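Local coordinates for protein-glutamine gamma-glutamyltransferase 2 (Pagrus major, PDB 1G0D) that probably cross-links proteins in a calcium-dependent way, joining peptide-bound glutamines to lysine side chains or to small primary amines, at residues 10-23 with 29-43. Sequence-based numbering, arbitrary orientation.
Sequences DVNGRSHENNLAHR and RERLIVRRGQPFSIT
N12 and T43 form an antiparallel hydrogen-bonded pair that joins strand 10-12 to strand 40-43 at the border of the N-terminal β-sandwich, where a short helix then bridges its two sheets. Small S15 fits close under the 29-32 loop and gives its hydroxyl to R29 O (2.7 Å). The flat H16 ring offers a face to R29 CB in a CH-pi contact, offset toward the ring's rim. Two asparagines suit their places because an amide carries both an acceptor and a donor: N18 OD1 accepts from S41 N (3.0 Å) while its ND2 donates to S41 O, and N19 takes I33 N and gives to R31 O, straddling L32, ND2 also reaching D28 O. A21 O accepts from Q38 NE2. With its CG anti to the carbonyl carbon (chi1 -68°), the H22 ring slips between V34 CG2, centred 3.8 Å above one face, and that Q38 amide, stacked 12° from parallel on the other. R23, with positive phi, closes the helix in a Schellman motif. The extended R35 chain carries NE to H22 O (2.7 Å) and NH2 to R23 O. A leucine replacing R35 would probably leave both carbonyls without this donor and loosen the helix end. Both oxygens lie in the guanidinium plane, R23 O 2.8 Å from R35 NH2.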
# COMPACT_ATOMS: atom_id res chain seq x y z
N ASP A 10 29.26 33.56 2.35
CA ASP A 10 28.09 32.72 2.13
C ASP A 10 28.45 31.25 2.09
O ASP A 10 29.46 30.88 1.52
CB ASP A 10 27.28 33.13 0.88
CG ASP A 10 28.01 32.87 -0.42
OD1 ASP A 10 28.03 31.71 -0.89
OD2 ASP A 10 28.53 33.85 -0.99
N VAL A 11 27.66 30.44 2.77
CA VAL A 11 27.88 29.03 2.76
C VAL A 11 27.12 28.48 1.54
O VAL A 11 26.06 29.00 1.18
CB VAL A 11 27.36 28.42 4.05
CG1 VAL A 11 27.58 26.95 4.03
CG2 VAL A 11 28.10 29.02 5.22
N ASN A 12 27.69 27.48 0.86
CA ASN A 12 27.10 26.90 -0.34
C ASN A 12 26.98 25.40 -0.17
O ASN A 12 28.01 24.73 -0.06
CB ASN A 12 27.99 27.16 -1.52
CG ASN A 12 27.25 27.09 -2.81
OD1 ASN A 12 26.31 26.28 -2.98
ND2 ASN A 12 27.65 27.94 -3.76
N GLY A 13 25.73 24.90 -0.14
CA GLY A 13 25.47 23.49 0.08
C GLY A 13 25.65 22.61 -1.13
O GLY A 13 25.61 21.40 -1.03
N ARG A 14 25.87 23.23 -2.27
CA ARG A 14 26.04 22.51 -3.52
C ARG A 14 24.98 21.41 -3.62
O ARG A 14 25.31 20.23 -3.74
CB ARG A 14 27.46 21.94 -3.58
CG ARG A 14 28.57 22.91 -3.04
CD ARG A 14 30.03 22.51 -3.37
NE ARG A 14 30.16 21.14 -3.87
CZ ARG A 14 30.33 20.84 -5.15
NH1 ARG A 14 30.39 21.78 -6.09
NH2 ARG A 14 30.41 19.58 -5.51
N SER A 15 23.71 21.80 -3.59
CA SER A 15 22.62 20.84 -3.65
C SER A 15 22.38 20.19 -4.98
O SER A 15 21.92 19.07 -5.04
CB SER A 15 21.33 21.48 -3.21
OG SER A 15 21.25 22.77 -3.74
N HIS A 16 22.65 20.89 -6.07
CA HIS A 16 22.45 20.29 -7.38
C HIS A 16 23.36 19.07 -7.52
O HIS A 16 23.01 18.06 -8.14
CB HIS A 16 22.81 21.30 -8.46
CG HIS A 16 21.68 22.18 -8.86
ND1 HIS A 16 21.34 23.33 -8.17
CD2 HIS A 16 20.77 22.06 -9.85
CE1 HIS A 16 20.28 23.88 -8.72
NE2 HIS A 16 19.91 23.13 -9.75
N GLU A 17 24.54 19.19 -6.93
CA GLU A 17 25.56 18.17 -6.97
C GLU A 17 25.38 17.09 -5.91
O GLU A 17 25.35 15.90 -6.22
CB GLU A 17 26.93 18.84 -6.84
CG GLU A 17 27.21 19.86 -7.96
CD GLU A 17 26.99 21.33 -7.55
OE1 GLU A 17 26.11 21.62 -6.71
OE2 GLU A 17 27.72 22.21 -8.09
N ASN A 18 25.28 17.51 -4.65
CA ASN A 18 25.12 16.55 -3.56
C ASN A 18 23.86 15.76 -3.78
O ASN A 18 23.86 14.53 -3.64
CB ASN A 18 25.06 17.30 -2.22
CG ASN A 18 26.44 17.79 -1.76
OD1 ASN A 18 27.42 17.08 -1.84
ND2 ASN A 18 26.50 19.01 -1.25
N ASN A 19 22.79 16.45 -4.15
CA ASN A 19 21.49 15.83 -4.39
C ASN A 19 21.51 14.82 -5.51
O ASN A 19 20.75 13.86 -5.48
CB ASN A 19 20.44 16.89 -4.68
CG ASN A 19 20.04 17.66 -3.43
OD1 ASN A 19 20.73 17.62 -2.42
ND2 ASN A 19 18.90 18.36 -3.50
N LEU A 20 22.39 15.04 -6.50
CA LEU A 20 22.50 14.12 -7.63
C LEU A 20 23.16 12.86 -7.10
O LEU A 20 22.71 11.75 -7.39
CB LEU A 20 23.36 14.69 -8.76
CG LEU A 20 22.92 14.48 -10.24
CD1 LEU A 20 24.14 14.17 -11.09
CD2 LEU A 20 21.85 13.39 -10.41
N ALA A 21 24.20 13.05 -6.30
CA ALA A 21 24.95 11.94 -5.73
C ALA A 21 24.17 11.14 -4.68
O ALA A 21 24.44 9.96 -4.45
CB ALA A 21 26.24 12.48 -5.12
N HIS A 22 23.22 11.78 -4.04
CA HIS A 22 22.48 11.08 -3.03
C HIS A 22 21.12 10.58 -3.51
O HIS A 22 20.31 10.12 -2.70
CB HIS A 22 22.34 11.98 -1.81
CG HIS A 22 23.63 12.24 -1.10
ND1 HIS A 22 23.98 11.62 0.08
CD2 HIS A 22 24.67 13.06 -1.40
CE1 HIS A 22 25.16 12.04 0.48
NE2 HIS A 22 25.60 12.92 -0.40
N ARG A 23 20.85 10.67 -4.80
CA ARG A 23 19.57 10.20 -5.33
C ARG A 23 18.39 10.87 -4.64
O ARG A 23 17.41 10.20 -4.28
CB ARG A 23 19.45 8.68 -5.15
CG ARG A 23 20.76 7.95 -5.32
CD ARG A 23 20.59 6.48 -5.10
NE ARG A 23 21.59 5.67 -5.82
CZ ARG A 23 22.80 5.36 -5.36
NH1 ARG A 23 23.23 5.78 -4.16
NH2 ARG A 23 23.59 4.58 -6.07
N ARG A 29 16.25 20.53 -6.11
CA ARG A 29 17.64 20.85 -6.48
C ARG A 29 18.17 22.05 -5.74
O ARG A 29 19.38 22.19 -5.55
CB ARG A 29 17.73 21.19 -7.94
CG ARG A 29 17.91 20.01 -8.76
CD ARG A 29 17.37 20.26 -10.11
NE ARG A 29 16.55 19.13 -10.48
CZ ARG A 29 16.61 18.52 -11.66
NH1 ARG A 29 15.81 17.48 -11.91
NH2 ARG A 29 17.47 18.97 -12.57
N GLU A 30 17.26 22.93 -5.36
CA GLU A 30 17.62 24.15 -4.67
C GLU A 30 17.86 23.99 -3.18
O GLU A 30 18.34 24.93 -2.54
CB GLU A 30 16.57 25.22 -4.92
CG GLU A 30 16.14 25.36 -6.40
CD GLU A 30 17.32 25.48 -7.39
OE1 GLU A 30 18.39 26.04 -7.03
OE2 GLU A 30 17.15 25.01 -8.55
N ARG A 31 17.53 22.83 -2.60
CA ARG A 31 17.82 22.63 -1.18
C ARG A 31 18.54 21.31 -0.99
O ARG A 31 18.23 20.32 -1.65
CB ARG A 31 16.57 22.68 -0.32
CG ARG A 31 15.40 21.96 -0.87
CD ARG A 31 14.26 22.02 0.17
NE ARG A 31 13.11 21.22 -0.25
CZ ARG A 31 12.18 20.77 0.57
NH1 ARG A 31 11.18 20.05 0.10
NH2 ARG A 31 12.26 21.05 1.87
N LEU A 32 19.52 21.31 -0.07
CA LEU A 32 20.32 20.13 0.19
C LEU A 32 19.55 19.02 0.88
O LEU A 32 19.15 19.16 2.03
CB LEU A 32 21.54 20.51 1.04
CG LEU A 32 22.58 19.44 1.39
CD1 LEU A 32 23.29 18.90 0.16
CD2 LEU A 32 23.60 20.04 2.33
N ILE A 33 19.32 17.92 0.17
CA ILE A 33 18.64 16.74 0.70
C ILE A 33 19.63 15.58 0.50
O ILE A 33 19.90 15.13 -0.61
CB ILE A 33 17.36 16.47 -0.04
CG1 ILE A 33 16.52 17.74 -0.09
CG2 ILE A 33 16.65 15.33 0.65
CD1 ILE A 33 15.39 17.70 -1.06
N VAL A 34 20.12 15.08 1.62
CA VAL A 34 21.17 14.08 1.67
C VAL A 34 20.74 12.71 2.25
O VAL A 34 19.74 12.64 2.92
CB VAL A 34 22.27 14.81 2.51
CG1 VAL A 34 22.74 13.99 3.70
CG2 VAL A 34 23.34 15.32 1.56
N ARG A 35 21.47 11.62 1.98
CA ARG A 35 21.15 10.29 2.57
C ARG A 35 22.30 9.93 3.55
O ARG A 35 23.43 10.34 3.34
CB ARG A 35 20.99 9.23 1.48
CG ARG A 35 19.95 9.60 0.45
CD ARG A 35 19.47 8.42 -0.37
NE ARG A 35 18.39 8.80 -1.29
CZ ARG A 35 17.09 8.50 -1.15
NH1 ARG A 35 16.63 7.82 -0.10
NH2 ARG A 35 16.23 8.86 -2.09
N ARG A 36 22.02 9.18 4.62
CA ARG A 36 23.03 8.84 5.64
C ARG A 36 24.13 7.85 5.30
O ARG A 36 23.95 6.98 4.47
CB ARG A 36 22.35 8.38 6.93
CG ARG A 36 21.79 7.00 6.87
CD ARG A 36 20.70 6.79 7.95
NE ARG A 36 20.37 5.36 8.11
CZ ARG A 36 19.77 4.84 9.18
NH1 ARG A 36 19.42 5.60 10.20
NH2 ARG A 36 19.58 3.53 9.27
N GLY A 37 25.27 7.98 5.96
CA GLY A 37 26.37 7.08 5.72
C GLY A 37 27.17 7.41 4.48
O GLY A 37 28.15 6.73 4.18
N GLN A 38 26.75 8.46 3.77
CA GLN A 38 27.38 8.92 2.53
C GLN A 38 27.80 10.40 2.72
O GLN A 38 26.99 11.24 3.09
CB GLN A 38 26.37 8.79 1.39
CG GLN A 38 26.91 9.08 0.01
CD GLN A 38 25.85 8.94 -1.07
OE1 GLN A 38 25.01 8.06 -0.99
NE2 GLN A 38 25.89 9.83 -2.08
N PRO A 39 29.05 10.73 2.41
CA PRO A 39 29.51 12.11 2.58
C PRO A 39 28.93 13.13 1.64
O PRO A 39 28.49 12.80 0.54
CB PRO A 39 31.01 11.99 2.39
CG PRO A 39 31.15 10.87 1.42
CD PRO A 39 30.10 9.88 1.84
N PHE A 40 28.92 14.39 2.08
CA PHE A 40 28.44 15.46 1.23
C PHE A 40 29.40 16.67 1.34
O PHE A 40 30.00 16.87 2.38
CB PHE A 40 26.95 15.81 1.52
CG PHE A 40 26.60 16.17 2.96
CD1 PHE A 40 26.38 15.18 3.92
CD2 PHE A 40 26.43 17.50 3.34
CE1 PHE A 40 26.00 15.53 5.24
CE2 PHE A 40 26.05 17.85 4.64
CZ PHE A 40 25.84 16.85 5.58
N SER A 41 29.58 17.44 0.26
CA SER A 41 30.51 18.58 0.29
C SER A 41 29.87 19.93 0.03
O SER A 41 29.17 20.11 -0.95
CB SER A 41 31.61 18.40 -0.72
OG SER A 41 32.19 17.13 -0.59
N ILE A 42 30.15 20.87 0.92
CA ILE A 42 29.59 22.21 0.82
C ILE A 42 30.78 23.14 0.87
O ILE A 42 31.87 22.71 1.21
CB ILE A 42 28.61 22.47 2.02
CG1 ILE A 42 29.37 22.47 3.35
CG2 ILE A 42 27.52 21.33 2.07
CD1 ILE A 42 28.65 23.19 4.50
N THR A 43 30.60 24.41 0.53
CA THR A 43 31.72 25.35 0.57
C THR A 43 31.44 26.60 1.38
O THR A 43 30.31 27.04 1.48
CB THR A 43 32.10 25.83 -0.82
OG1 THR A 43 30.91 26.06 -1.58
CG2 THR A 43 32.98 24.81 -1.50
O HOH W 1 17.02 23.37 -10.77
O HOH W 2 22.70 6.97 -1.76